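PDB 5KBP: glycosyl hydrolase, family 38, which probably hydrolyses alpha-mannosidic linkages, as expected of a family 38 glycoside hydrolase, and probably binds carbohydrate and a metal ion. Local coordinates for residues F186-A191 and D264-A269; S412-T417 and T792-Y797. One frame throughout, in Å; residues are numbered along the deposited sequence.

Contact 1: residues F186-A191 and D264-A269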
loop_
_atom_site.group_PDB
_atom_site.type_symbol
_atom_site.label_atom_id
_atom_site.label_comp_id
_atom_site.label_asym_id
_atom_site.label_seq_id
_atom_site.Cartn_x
_atom_site.Cartn_y
_atom_site.Cartn_z
ATOM N N PHE A 186 -0.706 29.524 -26.615
ATOM C CA PHE A 186 0.626 29.465 -27.204
ATOM C C PHE A 186 1.252 28.108 -26.908
ATOM O O PHE A 186 1.302 27.680 -25.751
ATOM C CB PHE A 186 1.511 30.589 -26.663
ATOM C CG PHE A 186 2.936 30.510 -27.129
ATOM C CD1 PHE A 186 3.265 30.816 -28.439
ATOM C CD2 PHE A 186 3.944 30.129 -26.260
ATOM C CE1 PHE A 186 4.573 30.741 -28.874
ATOM C CE2 PHE A 186 5.256 30.055 -26.689
ATOM C CZ PHE A 186 5.570 30.361 -27.998
ATOM N N GLY A 187 1.728 27.437 -27.953
ATOM C CA GLY A 187 2.315 26.114 -27.833
ATOM C C GLY A 187 3.828 26.176 -27.969
ATOM O O GLY A 187 4.351 26.737 -28.934
ATOM N N LEU A 188 4.516 25.594 -26.988
ATOM C CA LEU A 188 5.973 25.506 -26.977
ATOM C C LEU A 188 6.356 24.038 -27.111
ATOM O O LEU A 188 6.156 23.250 -26.180
ATOM C CB LEU A 188 6.550 26.115 -25.700
ATOM C CG LEU A 188 8.076 26.152 -25.574
ATOM C CD1 LEU A 188 8.689 26.929 -26.730
ATOM C CD2 LEU A 188 8.497 26.748 -24.239
ATOM N N LEU A 189 6.904 23.671 -28.264
ATOM C CA LEU A 189 7.251 22.289 -28.562
ATOM C C LEU A 189 8.724 22.043 -28.263
ATOM O O LEU A 189 9.587 22.821 -28.681
ATOM C CB LEU A 189 6.954 21.956 -30.024
ATOM C CG LEU A 189 7.510 20.625 -30.534
ATOM C CD1 LEU A 189 6.818 19.450 -29.857
ATOM C CD2 LEU A 189 7.387 20.532 -32.047
ATOM N N PHE A 190 9.005 20.958 -27.538
ATOM C CA PHE A 190 10.376 20.484 -27.361
ATOM C C PHE A 190 10.766 19.743 -28.637
ATOM O O PHE A 190 10.772 18.512 -28.710
ATOM C CB PHE A 190 10.497 19.599 -26.126
ATOM C CG PHE A 190 10.096 20.280 -24.846
ATOM C CD1 PHE A 190 10.802 21.374 -24.378
ATOM C CD2 PHE A 190 9.022 19.816 -24.104
ATOM C CE1 PHE A 190 10.438 22.002 -23.202
ATOM C CE2 PHE A 190 8.653 20.438 -22.926
ATOM C CZ PHE A 190 9.363 21.533 -22.474
ATOM N N ALA A 191 11.083 20.526 -29.675
ATOM C CA ALA A 191 11.360 19.947 -30.986
ATOM C C ALA A 191 12.613 19.084 -30.966
ATOM O O ALA A 191 12.749 18.169 -31.786
ATOM C CB ALA A 191 11.488 21.052 -32.034
ATOM N N ASP A 264 9.314 31.392 -17.250
ATOM C CA ASP A 264 8.612 32.671 -17.188
ATOM C C ASP A 264 9.312 33.725 -18.038
ATOM O O ASP A 264 8.666 34.457 -18.796
ATOM C CB ASP A 264 8.500 33.138 -15.738
ATOM C CG ASP A 264 7.584 32.259 -14.916
ATOM O OD1 ASP A 264 6.513 31.873 -15.432
ATOM O OD2 ASP A 264 7.935 31.950 -13.759
ATOM N N ASP A 265 10.639 33.817 -17.922
ATOM C CA ASP A 265 11.385 34.806 -18.694
ATOM C C ASP A 265 11.430 34.444 -20.175
ATOM O O ASP A 265 11.327 35.326 -21.035
ATOM C CB ASP A 265 12.801 34.950 -18.138
ATOM C CG ASP A 265 12.829 35.642 -16.791
ATOM O OD1 ASP A 265 11.830 36.306 -16.445
ATOM O OD2 ASP A 265 13.851 35.527 -16.081
ATOM N N TYR A 266 11.588 33.158 -20.495
ATOM C CA TYR A 266 11.645 32.749 -21.896
ATOM C C TYR A 266 10.320 33.011 -22.602
ATOM O O TYR A 266 10.293 33.558 -23.711
ATOM C CB TYR A 266 12.027 31.273 -22.006
ATOM C CG TYR A 266 12.052 30.766 -23.433
ATOM C CD1 TYR A 266 13.062 31.146 -24.306
ATOM C CD2 TYR A 266 11.065 29.911 -23.907
ATOM C CE1 TYR A 266 13.091 30.690 -25.613
ATOM C CE2 TYR A 266 11.086 29.449 -25.214
ATOM C CZ TYR A 266 12.102 29.842 -26.061
ATOM O OH TYR A 266 12.131 29.386 -27.361
ATOM N N LEU A 267 9.207 32.623 -21.971
ATOM C CA LEU A 267 7.895 32.798 -22.590
ATOM C C LEU A 267 7.605 34.265 -22.880
ATOM O O LEU A 267 7.029 34.596 -23.924
ATOM C CB LEU A 267 6.808 32.207 -21.691
ATOM C CG LEU A 267 6.674 30.683 -21.695
ATOM C CD1 LEU A 267 5.721 30.223 -20.605
ATOM C CD2 LEU A 267 6.207 30.200 -23.059
ATOM N N LYS A 268 7.992 35.159 -21.968
ATOM C CA LYS A 268 7.780 36.584 -22.199
ATOM C C LYS A 268 8.601 37.077 -23.385
ATOM O O LYS A 268 8.135 37.912 -24.169
ATOM C CB LYS A 268 8.130 37.374 -20.938
ATOM C CG LYS A 268 8.069 38.884 -21.109
ATOM C CD LYS A 268 8.759 39.593 -19.955
ATOM C CE LYS A 268 8.937 41.076 -20.237
ATOM N NZ LYS A 268 9.861 41.715 -19.259
ATOM N N ALA A 269 9.821 36.558 -23.542
ATOM C CA ALA A 269 10.715 37.049 -24.586
ATOM C C ALA A 269 10.361 36.483 -25.957
ATOM O O ALA A 269 10.397 37.211 -26.956
ATOM C CB ALA A 269 12.165 36.714 -24.234
#
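The rings of Phe186 and Tyr266 both meet the opposite segment at an edge, each taking up a leucine methyl group near its plane. At the rim of Tyr266 the methyl is Leu188 CD1, which lies in the ring plane 3.8 Å from Tyr266 CE2; the second branch of the same leucine comes almost as close, Leu188 CD2 being 3.9 Å from Tyr266 CE2, so both branches of the fork touch the same ring carbon. At Phe186 the roles are exchanged between the segments: Leu267 CD2 is 3.8 Å from Phe186 CE2, and the same methyl is 4.3 Å from Leu188 CD2. Strand 184-189 runs within the mixed sheet of the N-terminal alpha/beta domain, parallel to 147-150 and antiparallel to 174-178, and helix 263-270 packs against it; the axes of residues 186-189 and 264-269 come within 11.3 Å and cross at 118°. Phe186 and Leu188, two apart on the strand, both direct their CB atoms to the helix, whereas Tyr266 and Leu267 start off to the flank and reach in with their far ends. The tyrosine does so with CG anti to the backbone N (chi1 178°), which carries its ring out to the strand. The phenol stays satisfied in this buried, apolar setting because Tyr266 OH hydrogen-bonds to His226 O, and the ring packs edge-to-face with Tyr10. Leu228 of strand 226-231 touches both Leu188 and Tyr266. Tyr256, seen to bind calcium in this protein although none is bound to this chain, has its side chain about 12 Å from that of Tyr266.

Contact 2: residues S412-T417 and T792-Y797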
loop_
_atom_site.group_PDB
_atom_site.type_symbol
_atom_site.label_atom_id
_atom_site.label_comp_id
_atom_site.label_asym_id
_atom_site.label_seq_id
_atom_site.Cartn_x
_atom_site.Cartn_y
_atom_site.Cartn_z
ATOM N N SER A 412 -26.679 12.161 -9.999
ATOM C CA SER A 412 -26.197 12.506 -11.326
ATOM C C SER A 412 -27.062 13.617 -11.906
ATOM O O SER A 412 -28.087 14.001 -11.338
ATOM C CB SER A 412 -26.198 11.287 -12.262
ATOM O OG SER A 412 -27.506 10.990 -12.723
ATOM N N GLY A 413 -26.630 14.137 -13.052
ATOM C CA GLY A 413 -27.339 15.222 -13.700
ATOM C C GLY A 413 -28.219 14.781 -14.850
ATOM O O GLY A 413 -28.640 15.606 -15.666
ATOM N N TYR A 414 -28.515 13.487 -14.922
ATOM C CA TYR A 414 -29.313 12.928 -16.002
ATOM C C TYR A 414 -30.558 12.254 -15.446
ATOM O O TYR A 414 -30.579 11.801 -14.297
ATOM C CB TYR A 414 -28.509 11.910 -16.817
ATOM C CG TYR A 414 -27.080 12.324 -17.071
ATOM C CD1 TYR A 414 -26.767 13.231 -18.073
ATOM C CD2 TYR A 414 -26.042 11.810 -16.304
ATOM C CE1 TYR A 414 -25.461 13.613 -18.308
ATOM C CE2 TYR A 414 -24.731 12.188 -16.532
ATOM C CZ TYR A 414 -24.446 13.089 -17.536
ATOM O OH TYR A 414 -23.144 13.470 -17.768
ATOM N N GLN A 415 -31.600 12.198 -16.270
ATOM C CA GLN A 415 -32.761 11.380 -15.949
ATOM C C GLN A 415 -32.339 9.921 -15.902
ATOM O O GLN A 415 -31.904 9.361 -16.914
ATOM C CB GLN A 415 -33.860 11.586 -16.988
ATOM C CG GLN A 415 -34.230 13.039 -17.218
ATOM C CD GLN A 415 -35.649 13.352 -16.794
ATOM O OE1 GLN A 415 -36.581 12.609 -17.104
ATOM N NE2 GLN A 415 -35.821 14.455 -16.076
ATOM N N LYS A 416 -32.452 9.305 -14.731
ATOM C CA LYS A 416 -31.935 7.963 -14.516
ATOM C C LYS A 416 -33.073 6.952 -14.491
ATOM O O LYS A 416 -34.063 7.136 -13.774
ATOM C CB LYS A 416 -31.131 7.885 -13.218
ATOM C CG LYS A 416 -29.952 6.948 -13.338
ATOM C CD LYS A 416 -29.336 6.610 -12.006
ATOM C CE LYS A 416 -28.250 5.576 -12.205
ATOM N NZ LYS A 416 -28.665 4.517 -13.163
ATOM N N THR A 417 -32.920 5.889 -15.278
ATOM C CA THR A 417 -33.870 4.785 -15.335
ATOM C C THR A 417 -33.125 3.502 -15.000
ATOM O O THR A 417 -32.135 3.168 -15.661
ATOM C CB THR A 417 -34.515 4.688 -16.717
ATOM O OG1 THR A 417 -35.288 5.868 -16.970
ATOM C CG2 THR A 417 -35.412 3.469 -16.791
ATOM N N THR A 792 -27.731 8.830 -25.892
ATOM C CA THR A 792 -27.000 7.614 -25.552
ATOM C C THR A 792 -25.707 7.929 -24.815
ATOM O O THR A 792 -25.224 7.104 -24.031
ATOM C CB THR A 792 -26.703 6.807 -26.816
ATOM O OG1 THR A 792 -25.723 7.493 -27.607
ATOM C CG2 THR A 792 -27.970 6.628 -27.636
ATOM N N TYR A 793 -25.134 9.111 -25.052
ATOM C CA TYR A 793 -23.929 9.501 -24.328
ATOM C C TYR A 793 -24.249 9.834 -22.877
ATOM O O TYR A 793 -23.495 9.470 -21.968
ATOM C CB TYR A 793 -23.260 10.696 -25.010
ATOM C CG TYR A 793 -22.787 10.446 -26.426
ATOM C CD1 TYR A 793 -22.785 9.167 -26.972
ATOM C CD2 TYR A 793 -22.328 11.492 -27.212
ATOM C CE1 TYR A 793 -22.350 8.944 -28.263
ATOM C CE2 TYR A 793 -21.890 11.279 -28.502
ATOM C CZ TYR A 793 -21.903 10.004 -29.022
ATOM O OH TYR A 793 -21.466 9.789 -30.307
ATOM N N GLN A 794 -25.365 10.530 -22.645
ATOM C CA GLN A 794 -25.760 10.880 -21.284
ATOM C C GLN A 794 -26.070 9.631 -20.467
ATOM O O GLN A 794 -25.625 9.500 -19.320
ATOM C CB GLN A 794 -26.966 11.819 -21.315
ATOM C CG GLN A 794 -26.670 13.202 -21.879
ATOM C CD GLN A 794 -27.884 14.113 -21.858
ATOM O OE1 GLN A 794 -28.964 13.736 -22.312
ATOM N NE2 GLN A 794 -27.711 15.315 -21.323
ATOM N N GLN A 795 -26.837 8.702 -21.042
ATOM C CA GLN A 795 -27.129 7.453 -20.346
ATOM C C GLN A 795 -25.878 6.599 -20.180
ATOM O O GLN A 795 -25.799 5.796 -19.243
ATOM C CB GLN A 795 -28.214 6.676 -21.093
ATOM C CG GLN A 795 -29.575 7.355 -21.100
ATOM N N ALA A 796 -24.898 6.755 -21.072
ATOM C CA ALA A 796 -23.619 6.077 -20.883
ATOM C C ALA A 796 -22.879 6.641 -19.678
ATOM O O ALA A 796 -22.282 5.888 -18.899
ATOM C CB ALA A 796 -22.767 6.196 -22.146
ATOM N N TYR A 797 -22.904 7.967 -19.508
ATOM C CA TYR A 797 -22.391 8.564 -18.280
ATOM C C TYR A 797 -23.203 8.110 -17.076
ATOM O O TYR A 797 -22.651 7.865 -15.997
ATOM C CB TYR A 797 -22.419 10.090 -18.380
ATOM C CG TYR A 797 -21.532 10.679 -19.452
ATOM C CD1 TYR A 797 -20.260 10.177 -19.687
ATOM C CD2 TYR A 797 -21.969 11.745 -20.225
ATOM C CE1 TYR A 797 -19.449 10.722 -20.668
ATOM C CE2 TYR A 797 -21.168 12.295 -21.206
ATOM C CZ TYR A 797 -19.908 11.781 -21.424
ATOM O OH TYR A 797 -19.108 12.325 -22.401
#
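A loop-to-helix contact, centred on the ring of Tyr414, joins the turn between strands 404-410 and 416-430 to helix 789-799. The backbone carbonyl oxygen of Gln794 lies over the centre of one face of the Tyr414 ring, 3.7 Å above its plane. The glutamine side chain follows the rim, with Gln794 CB 3.5 Å from Tyr414 CD1 and NE2 at the edge in the ring plane; amide and ring planes stand 70° apart. One helical turn on, Tyr797 CB packs 3.6 Å from Tyr414 CE2, and Tyr797 CD2 is 3.2 Å from Tyr414 OH. Helix 789-799 follows strand 772-783 of the large antiparallel sheet in the C-terminal, mutarotase-like part of the enzyme, and Tyr797 OH is hydrogen-bonded to Asp690 OD1 at the end of strand 686-690. The other polar ends lead to strand 829-836: Tyr414 OH is hydrogen-bonded to the backbone N of Trp831 and Gln794 NE2 to Ile829 O, so the same strand holds both groups. With CG opposite its carbonyl carbon (chi1 -41°), Tyr414 lays its ring against the helix; a weak, nearly straight hydrogen bond runs from Tyr414 N to Ser412 OG (3.5 Å, 168°).

The contacts come in series along the chain, contact 1 closing well before contact 2 opens, and they share no sheet or helix. Their centres are 41 Å apart and their nearest atoms about 26 Å. Contact 1 is local to the N-terminal alpha/beta domain, at about 29 Å from the centre of the chain, and joins pieces only 73 residues apart. Contact 2 lies nearer the middle, about 17 Å from that centre, and spans 375 residues, much of them strand. Contact 1 thus joins a sheet to a helix within the N-terminal domain, whereas contact 2 brings the start of the beta-rich C-terminal half against a late helix, distant in sequence.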